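PDB 6GYE: nicotinamide-nucleotide adenylyltransferase NadR family / Ribosylnicotinamide kinase from Lactococcus lactis subsp. cremoris, which binds nicotinamide riboside and probably both phosphorylates it and adenylylates the resulting mononucleotide to NAD+. Local coordinates for residues Thr22-His27 and Gln159-Pro164; Phe67-Glu72 and Asn172-Arg177. One frame throughout, in Å; residues are numbered along the deposited sequence.

Contact 1: Thr22-His27 and Gln159-Pro164; sequences TFAPLH and QIRENP. With SO4 (sulfate ion), chain E; SO4 (sulfate ion), chain H.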
loop_
_atom_site.group_PDB
_atom_site.type_symbol
_atom_site.label_atom_id
_atom_site.label_comp_id
_atom_site.label_asym_id
_atom_site.label_seq_id
_atom_site.Cartn_x
_atom_site.Cartn_y
_atom_site.Cartn_z
ATOM N N THR A 22 16.330 1.983 7.291
ATOM C CA THR A 22 15.695 2.394 6.035
ATOM C C THR A 22 14.165 2.254 6.092
ATOM O O THR A 22 13.445 3.059 5.488
ATOM C CB THR A 22 16.257 1.608 4.847
ATOM O OG1 THR A 22 16.268 0.219 5.156
ATOM C CG2 THR A 22 17.681 2.035 4.535
ATOM N N PHE A 23 13.654 1.235 6.787
ATOM C CA PHE A 23 12.221 1.072 7.073
ATOM C C PHE A 23 11.376 0.914 5.808
ATOM O O PHE A 23 10.420 1.661 5.566
ATOM C CB PHE A 23 11.702 2.245 7.905
ATOM C CG PHE A 23 12.438 2.451 9.181
ATOM C CD1 PHE A 23 12.298 1.556 10.221
ATOM C CD2 PHE A 23 13.276 3.548 9.344
ATOM C CE1 PHE A 23 12.977 1.747 11.414
ATOM C CE2 PHE A 23 13.934 3.760 10.534
ATOM C CZ PHE A 23 13.787 2.855 11.575
ATOM N N ALA A 24 11.728 -0.094 5.016
ATOM C CA ALA A 24 11.059 -0.416 3.756
ATOM C C ALA A 24 10.680 -1.894 3.741
ATOM O O ALA A 24 11.197 -2.669 2.928
ATOM C CB ALA A 24 11.959 -0.075 2.567
ATOM N N PRO A 25 9.741 -2.317 4.606
ATOM C CA PRO A 25 8.920 -1.539 5.533
ATOM C C PRO A 25 9.363 -1.576 6.983
ATOM O O PRO A 25 10.191 -2.393 7.354
ATOM C CB PRO A 25 7.572 -2.232 5.411
ATOM C CG PRO A 25 7.981 -3.699 5.323
ATOM C CD PRO A 25 9.294 -3.722 4.569
ATOM N N LEU A 26 8.794 -0.680 7.787
ATOM C CA LEU A 26 8.797 -0.838 9.236
ATOM C C LEU A 26 8.067 -2.123 9.618
ATOM O O LEU A 26 6.995 -2.414 9.080
ATOM C CB LEU A 26 8.118 0.373 9.877
ATOM C CG LEU A 26 7.860 0.368 11.383
ATOM C CD1 LEU A 26 9.164 0.463 12.138
ATOM C CD2 LEU A 26 6.966 1.557 11.732
ATOM N N HIS A 27 8.643 -2.906 10.533
ATOM C CA HIS A 27 7.975 -4.126 10.988
ATOM C C HIS A 27 8.206 -4.310 12.482
ATOM O O HIS A 27 8.881 -3.505 13.131
ATOM C CB HIS A 27 8.418 -5.357 10.182
ATOM C CG HIS A 27 9.884 -5.654 10.265
ATOM N ND1 HIS A 27 10.477 -6.188 11.393
ATOM C CD2 HIS A 27 10.873 -5.512 9.351
ATOM C CE1 HIS A 27 11.771 -6.350 11.170
ATOM N NE2 HIS A 27 12.036 -5.953 9.938
ATOM N N GLN A 159 12.432 -10.904 3.867
ATOM C CA GLN A 159 11.358 -11.882 3.716
ATOM C C GLN A 159 10.021 -11.203 3.465
ATOM O O GLN A 159 9.207 -11.695 2.679
ATOM C CB GLN A 159 11.304 -12.781 4.956
ATOM C CG GLN A 159 12.550 -13.696 5.083
ATOM C CD GLN A 159 12.681 -14.406 6.432
ATOM O OE1 GLN A 159 11.968 -14.104 7.380
ATOM N NE2 GLN A 159 13.634 -15.334 6.521
ATOM N N ILE A 160 9.778 -10.070 4.120
ATOM C CA ILE A 160 8.523 -9.349 3.927
ATOM C C ILE A 160 8.410 -8.855 2.490
ATOM O O ILE A 160 7.373 -9.022 1.837
ATOM C CB ILE A 160 8.424 -8.200 4.943
ATOM C CG1 ILE A 160 8.192 -8.778 6.334
ATOM C CG2 ILE A 160 7.335 -7.211 4.575
ATOM C CD1 ILE A 160 8.241 -7.751 7.421
ATOM N N ARG A 161 9.489 -8.264 1.970
ATOM C CA ARG A 161 9.477 -7.766 0.601
ATOM C C ARG A 161 9.323 -8.896 -0.412
ATOM O O ARG A 161 8.681 -8.707 -1.448
ATOM C CB ARG A 161 10.754 -6.970 0.324
ATOM C CG ARG A 161 10.808 -5.616 1.040
ATOM C CD ARG A 161 11.993 -4.779 0.582
ATOM N NE ARG A 161 13.257 -5.382 0.959
ATOM C CZ ARG A 161 13.912 -5.080 2.076
ATOM N NH1 ARG A 161 13.416 -4.169 2.897
ATOM N NH2 ARG A 161 15.051 -5.687 2.376
ATOM N N GLU A 162 9.876 -10.076 -0.122
ATOM C CA GLU A 162 9.738 -11.221 -1.023
ATOM C C GLU A 162 8.321 -11.791 -1.011
ATOM O O GLU A 162 7.807 -12.221 -2.052
ATOM C CB GLU A 162 10.723 -12.323 -0.647
ATOM C CG GLU A 162 12.185 -12.018 -0.893
ATOM C CD GLU A 162 13.095 -13.160 -0.431
ATOM O OE1 GLU A 162 12.593 -14.094 0.238
ATOM O OE2 GLU A 162 14.306 -13.126 -0.741
ATOM N N ASN A 163 7.695 -11.870 0.159
ATOM C CA ASN A 163 6.385 -12.505 0.294
ATOM C C ASN A 163 5.634 -11.853 1.441
ATOM O O ASN A 163 5.572 -12.392 2.555
ATOM C CB ASN A 163 6.537 -14.011 0.520
ATOM C CG ASN A 163 5.218 -14.757 0.441
ATOM O OD1 ASN A 163 4.144 -14.157 0.369
ATOM N ND2 ASN A 163 5.297 -16.085 0.479
ATOM N N PRO A 164 5.013 -10.692 1.194
ATOM C CA PRO A 164 4.314 -9.987 2.280
ATOM C C PRO A 164 3.191 -10.802 2.870
ATOM O O PRO A 164 2.959 -10.742 4.082
ATOM C CB PRO A 164 3.766 -8.724 1.603
ATOM C CG PRO A 164 4.486 -8.600 0.343
ATOM C CD PRO A 164 4.933 -9.966 -0.082
HETATM S S SO4 E . 16.268 -1.791 7.614
HETATM O O1 SO4 E . 16.198 -2.253 8.996
HETATM O O2 SO4 E . 14.940 -1.796 6.990
HETATM O O3 SO4 E . 16.830 -0.447 7.679
HETATM O O4 SO4 E . 17.120 -2.657 6.801
HETATM S S SO4 H . 15.666 -7.043 -1.107
HETATM O O1 SO4 H . 14.598 -7.966 -0.737
HETATM O O2 SO4 H . 15.077 -5.787 -1.562
HETATM O O3 SO4 H . 16.522 -6.804 0.051
HETATM O O4 SO4 H . 16.464 -7.626 -2.181
#
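I160 gives up more surface to this contact than any other residue, and its two branches meet different partners on the 22-27 loop. CG2 packs against the ring of P25, 3.6 Å from P25 CG, while CD1, at the end of the other branch, lies 3.7 Å from H27 CB and comes obliquely to the imidazole. The peptide bond before P25 is cis. R161 works one residue further along the helix. Its chain bends at chi3 (-66°), which brings the guanidinium back to the loop: NH1 donates to A24 O at 2.7 Å with an N-H...O angle of 157°. That oxygen lies in the guanidinium plane, yet the donor sits well above the carbonyl plane. The same group reaches a sulfate with its other nitrogens, NH2 bonding to O3 at 3.0 Å and NE making only weak bonds. A second sulfate takes the backbone N of T22 and of F23 and the T22 hydroxyl. H27 ND1 accepts from G29 N, and its NE2 is hydrogen-bonded to I153 O. H27, G29 and H30 fit the H-x-G-H signature of nucleotidylyltransferases, and R161 probably closes their second, arginine-bearing signature. The chemistry thus pairs an apolar seam with donors that hold two separate sulfates, consistent with sulfates occupying places that nucleotide phosphates would take.

Contact 2: Phe67-Glu72 and Asn172-Arg177; sequences FRYLRE and NRVFRR. With NNR (Nicotinamide riboside), chain I; SO4 (sulfate ion), chain D.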
loop_
_atom_site.group_PDB
_atom_site.type_symbol
_atom_site.label_atom_id
_atom_site.label_comp_id
_atom_site.label_asym_id
_atom_site.label_seq_id
_atom_site.Cartn_x
_atom_site.Cartn_y
_atom_site.Cartn_z
ATOM N N PHE A 67 9.498 8.294 5.423
ATOM C CA PHE A 67 9.522 9.274 6.503
ATOM C C PHE A 67 8.104 9.621 6.944
ATOM O O PHE A 67 7.797 9.579 8.140
ATOM C CB PHE A 67 10.287 10.514 6.054
ATOM C CG PHE A 67 10.104 11.709 6.930
ATOM C CD1 PHE A 67 10.791 11.821 8.130
ATOM C CD2 PHE A 67 9.256 12.743 6.543
ATOM C CE1 PHE A 67 10.632 12.951 8.934
ATOM C CE2 PHE A 67 9.091 13.871 7.343
ATOM C CZ PHE A 67 9.783 13.974 8.538
ATOM N N ARG A 68 7.212 9.937 5.990
ATOM C CA ARG A 68 5.825 10.273 6.360
ATOM C C ARG A 68 5.139 9.091 7.034
ATOM O O ARG A 68 4.486 9.256 8.068
ATOM C CB ARG A 68 5.010 10.716 5.144
ATOM C CG ARG A 68 5.337 12.113 4.618
ATOM C CD ARG A 68 5.194 13.166 5.708
ATOM N NE ARG A 68 5.242 14.540 5.204
ATOM C CZ ARG A 68 4.187 15.229 4.766
ATOM N NH1 ARG A 68 2.963 14.680 4.755
ATOM N NH2 ARG A 68 4.359 16.478 4.336
ATOM N N TYR A 69 5.340 7.879 6.508
ATOM C CA TYR A 69 4.720 6.707 7.117
ATOM C C TYR A 69 5.201 6.501 8.555
ATOM O O TYR A 69 4.414 6.122 9.435
ATOM C CB TYR A 69 5.009 5.470 6.276
ATOM C CG TYR A 69 4.201 5.387 5.011
ATOM C CD1 TYR A 69 3.352 6.422 4.638
ATOM C CD2 TYR A 69 4.249 4.247 4.208
ATOM C CE1 TYR A 69 2.593 6.341 3.485
ATOM C CE2 TYR A 69 3.485 4.152 3.042
ATOM C CZ TYR A 69 2.655 5.201 2.694
ATOM O OH TYR A 69 1.898 5.117 1.541
ATOM N N LEU A 70 6.497 6.704 8.804
ATOM C CA LEU A 70 7.026 6.576 10.159
ATOM C C LEU A 70 6.428 7.620 11.091
ATOM O O LEU A 70 6.093 7.317 12.244
ATOM C CB LEU A 70 8.557 6.694 10.152
ATOM C CG LEU A 70 9.458 5.452 10.041
ATOM C CD1 LEU A 70 9.584 4.731 11.370
ATOM C CD2 LEU A 70 8.955 4.498 8.991
ATOM N N ARG A 71 6.308 8.865 10.617
ATOM C CA ARG A 71 5.712 9.897 11.453
ATOM C C ARG A 71 4.315 9.492 11.878
ATOM O O ARG A 71 3.942 9.644 13.045
ATOM C CB ARG A 71 5.680 11.238 10.715
ATOM C CG ARG A 71 6.983 12.011 10.756
ATOM C CD ARG A 71 7.260 12.586 12.133
ATOM N NE ARG A 71 8.421 13.477 12.106
ATOM C CZ ARG A 71 8.375 14.755 11.733
ATOM N NH1 ARG A 71 7.230 15.311 11.371
ATOM N NH2 ARG A 71 9.473 15.490 11.736
ATOM N N GLU A 72 3.540 8.939 10.947
ATOM C CA GLU A 72 2.202 8.483 11.287
ATOM C C GLU A 72 2.269 7.298 12.241
ATOM O O GLU A 72 1.490 7.216 13.200
ATOM C CB GLU A 72 1.429 8.133 10.014
ATOM C CG GLU A 72 -0.029 7.818 10.265
ATOM C CD GLU A 72 -0.797 7.366 9.015
ATOM O OE1 GLU A 72 -0.394 7.677 7.861
ATOM O OE2 GLU A 72 -1.814 6.668 9.206
ATOM N N ASN A 172 4.112 -3.176 9.779
ATOM C CA ASN A 172 3.427 -2.058 10.415
ATOM C C ASN A 172 2.222 -1.631 9.572
ATOM O O ASN A 172 2.312 -1.536 8.345
ATOM C CB ASN A 172 4.388 -0.884 10.607
ATOM C CG ASN A 172 3.710 0.327 11.266
ATOM O OD1 ASN A 172 3.066 1.149 10.599
ATOM N ND2 ASN A 172 3.836 0.422 12.585
ATOM N N ARG A 173 1.096 -1.341 10.246
ATOM C CA ARG A 173 -0.182 -1.172 9.542
ATOM C C ARG A 173 -0.150 -0.055 8.499
ATOM O O ARG A 173 -0.760 -0.195 7.431
ATOM C CB ARG A 173 -1.304 -0.929 10.552
ATOM C CG ARG A 173 -1.628 -2.200 11.345
ATOM C CD ARG A 173 -2.717 -1.972 12.366
ATOM N NE ARG A 173 -2.824 -3.117 13.268
ATOM C CZ ARG A 173 -3.565 -4.200 13.021
ATOM N NH1 ARG A 173 -4.272 -4.289 11.893
ATOM N NH2 ARG A 173 -3.604 -5.197 13.899
ATOM N N VAL A 174 0.595 1.022 8.754
ATOM C CA VAL A 174 0.697 2.109 7.780
ATOM C C VAL A 174 1.292 1.630 6.461
ATOM O O VAL A 174 1.002 2.190 5.398
ATOM C CB VAL A 174 1.512 3.271 8.378
ATOM C CG1 VAL A 174 1.562 4.431 7.401
ATOM C CG2 VAL A 174 0.868 3.722 9.689
ATOM N N PHE A 175 2.115 0.590 6.496
ATOM C CA PHE A 175 2.731 0.096 5.274
ATOM C C PHE A 175 1.895 -0.963 4.566
ATOM O O PHE A 175 2.269 -1.373 3.462
ATOM C CB PHE A 175 4.128 -0.492 5.573
ATOM C CG PHE A 175 5.186 0.548 5.851
ATOM C CD1 PHE A 175 5.279 1.156 7.096
ATOM C CD2 PHE A 175 6.069 0.942 4.849
ATOM C CE1 PHE A 175 6.241 2.132 7.342
ATOM C CE2 PHE A 175 7.042 1.914 5.086
ATOM C CZ PHE A 175 7.132 2.504 6.333
ATOM N N ARG A 176 0.770 -1.404 5.151
ATOM C CA ARG A 176 0.125 -2.625 4.656
ATOM C C ARG A 176 -0.542 -2.423 3.300
ATOM O O ARG A 176 -0.561 -3.345 2.472
ATOM C CB ARG A 176 -0.867 -3.167 5.683
ATOM C CG ARG A 176 -0.135 -3.916 6.808
ATOM C CD ARG A 176 -1.080 -4.494 7.857
ATOM N NE ARG A 176 -0.339 -5.000 9.013
ATOM C CZ ARG A 176 -0.882 -5.743 9.978
ATOM N NH1 ARG A 176 -2.172 -6.083 9.933
ATOM N NH2 ARG A 176 -0.140 -6.137 11.003
ATOM N N ARG A 177 -1.109 -1.243 3.059
ATOM C CA ARG A 177 -1.783 -0.989 1.790
ATOM C C ARG A 177 -0.842 -1.213 0.615
ATOM O O ARG A 177 -1.219 -1.839 -0.388
ATOM C CB ARG A 177 -2.346 0.435 1.785
ATOM C CG ARG A 177 -2.564 1.013 0.402
ATOM C CD ARG A 177 -3.153 2.410 0.486
ATOM N NE ARG A 177 -2.162 3.472 0.648
ATOM C CZ ARG A 177 -1.863 4.058 1.810
ATOM N NH1 ARG A 177 -2.476 3.684 2.941
ATOM N NH2 ARG A 177 -0.946 5.025 1.841
HETATM O O2R NNR I . -6.641 3.712 -0.802
HETATM C C2R NNR I . -5.603 3.250 -1.676
HETATM C C3R NNR I . -4.323 4.067 -1.555
HETATM O O3R NNR I . -4.432 5.130 -0.600
HETATM C C4R NNR I . -4.056 4.642 -2.937
HETATM C C5R NNR I . -2.710 4.179 -3.477
HETATM O O5R NNR I . -2.519 4.706 -4.795
HETATM O O4R NNR I . -5.102 4.202 -3.807
HETATM C C1R NNR I . -6.053 3.382 -3.123
HETATM N N1 NNR I . -6.105 2.058 -3.747
HETATM C C2 NNR I . -7.110 1.760 -4.581
HETATM C C6 NNR I . -5.147 1.162 -3.475
HETATM C C5 NNR I . -5.172 -0.102 -4.053
HETATM C C4 NNR I . -6.202 -0.436 -4.920
HETATM C C3 NNR I . -7.182 0.510 -5.186
HETATM C C7 NNR I . -8.312 0.187 -6.117
HETATM O O7 NNR I . -9.362 0.799 -6.019
HETATM N N7 NNR I . -8.136 -0.765 -7.033
HETATM S S SO4 D . 1.319 3.306 -1.266
HETATM O O1 SO4 D . 1.575 3.087 0.146
HETATM O O2 SO4 D . 0.366 4.410 -1.404
HETATM O O3 SO4 D . 2.544 3.670 -1.966
HETATM O O4 SO4 D . 0.796 2.083 -1.872
#
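The phenol ring of Y69 lies beneath V174, whose CG1 sits over one face at 4.1 Å from the ring centroid, 28° off the normal: a CH-pi contact. Y69 also turns an edge to the face of F175 in a T-shaped pair, with centroids 5.2 Å apart and planes at 88°. V174 CG1 reaches the tyrosine because it stands anti to the backbone N (chi1 -177°); both V174 methyls also touch the E72 carboxylate, CG1 3.8 Å from OE1 and CG2 4.0 Å from OE2. L70 CD2 meets the rim of F175 in the plane of the ring, 3.8 Å from CZ. Just before these residues, N172 OD1 accepts from V174 N at 3.1 Å, an Asx turn. At the far end of Y69, OH is hydrogen-bonded to a sulfate, though the modelled length is too short to trust; K65 binds sulfate as well. R177 NH2 comes to 2.9 Å from Y69 OH at a poor angle, so no hydrogen bond is claimed, and R177 NE reaches the same sulfate only weakly. With alanine at this tyrosine's position, the F175 face and V174 CG1 would probably be left without the ring they pack on. R177 NH1 bonds to N248, and both residues line the nicotinamide riboside pocket. Helix 63-73 belongs to the five-stranded parallel sheet part, consistent with a nucleotidylyltransferase-like domain, and 172-177 leads into strand 181-187 of the P-loop part.

Overall arrangement
From the N terminus, the chain leaves strand 15-21 through loop 22-27, runs on to helix 63-73, and much later comes back through helix 151-162 to 172-177. Contact 1 therefore closes a loop with 131 residues between its segments, and contact 2 one with 99; their segments alternate, so the two closures cross instead of nesting. Their centres lie 12 Å apart and they touch directly: L26 O is 3.1 Å from N172 N, a probable hydrogen bond, and P25 and L26 both pack on F175. Together they tie the loop following a strand of the five-stranded parallel sheet, helix 63-73 and helix 151-162 to the linker entering the second, four-stranded sheet domain.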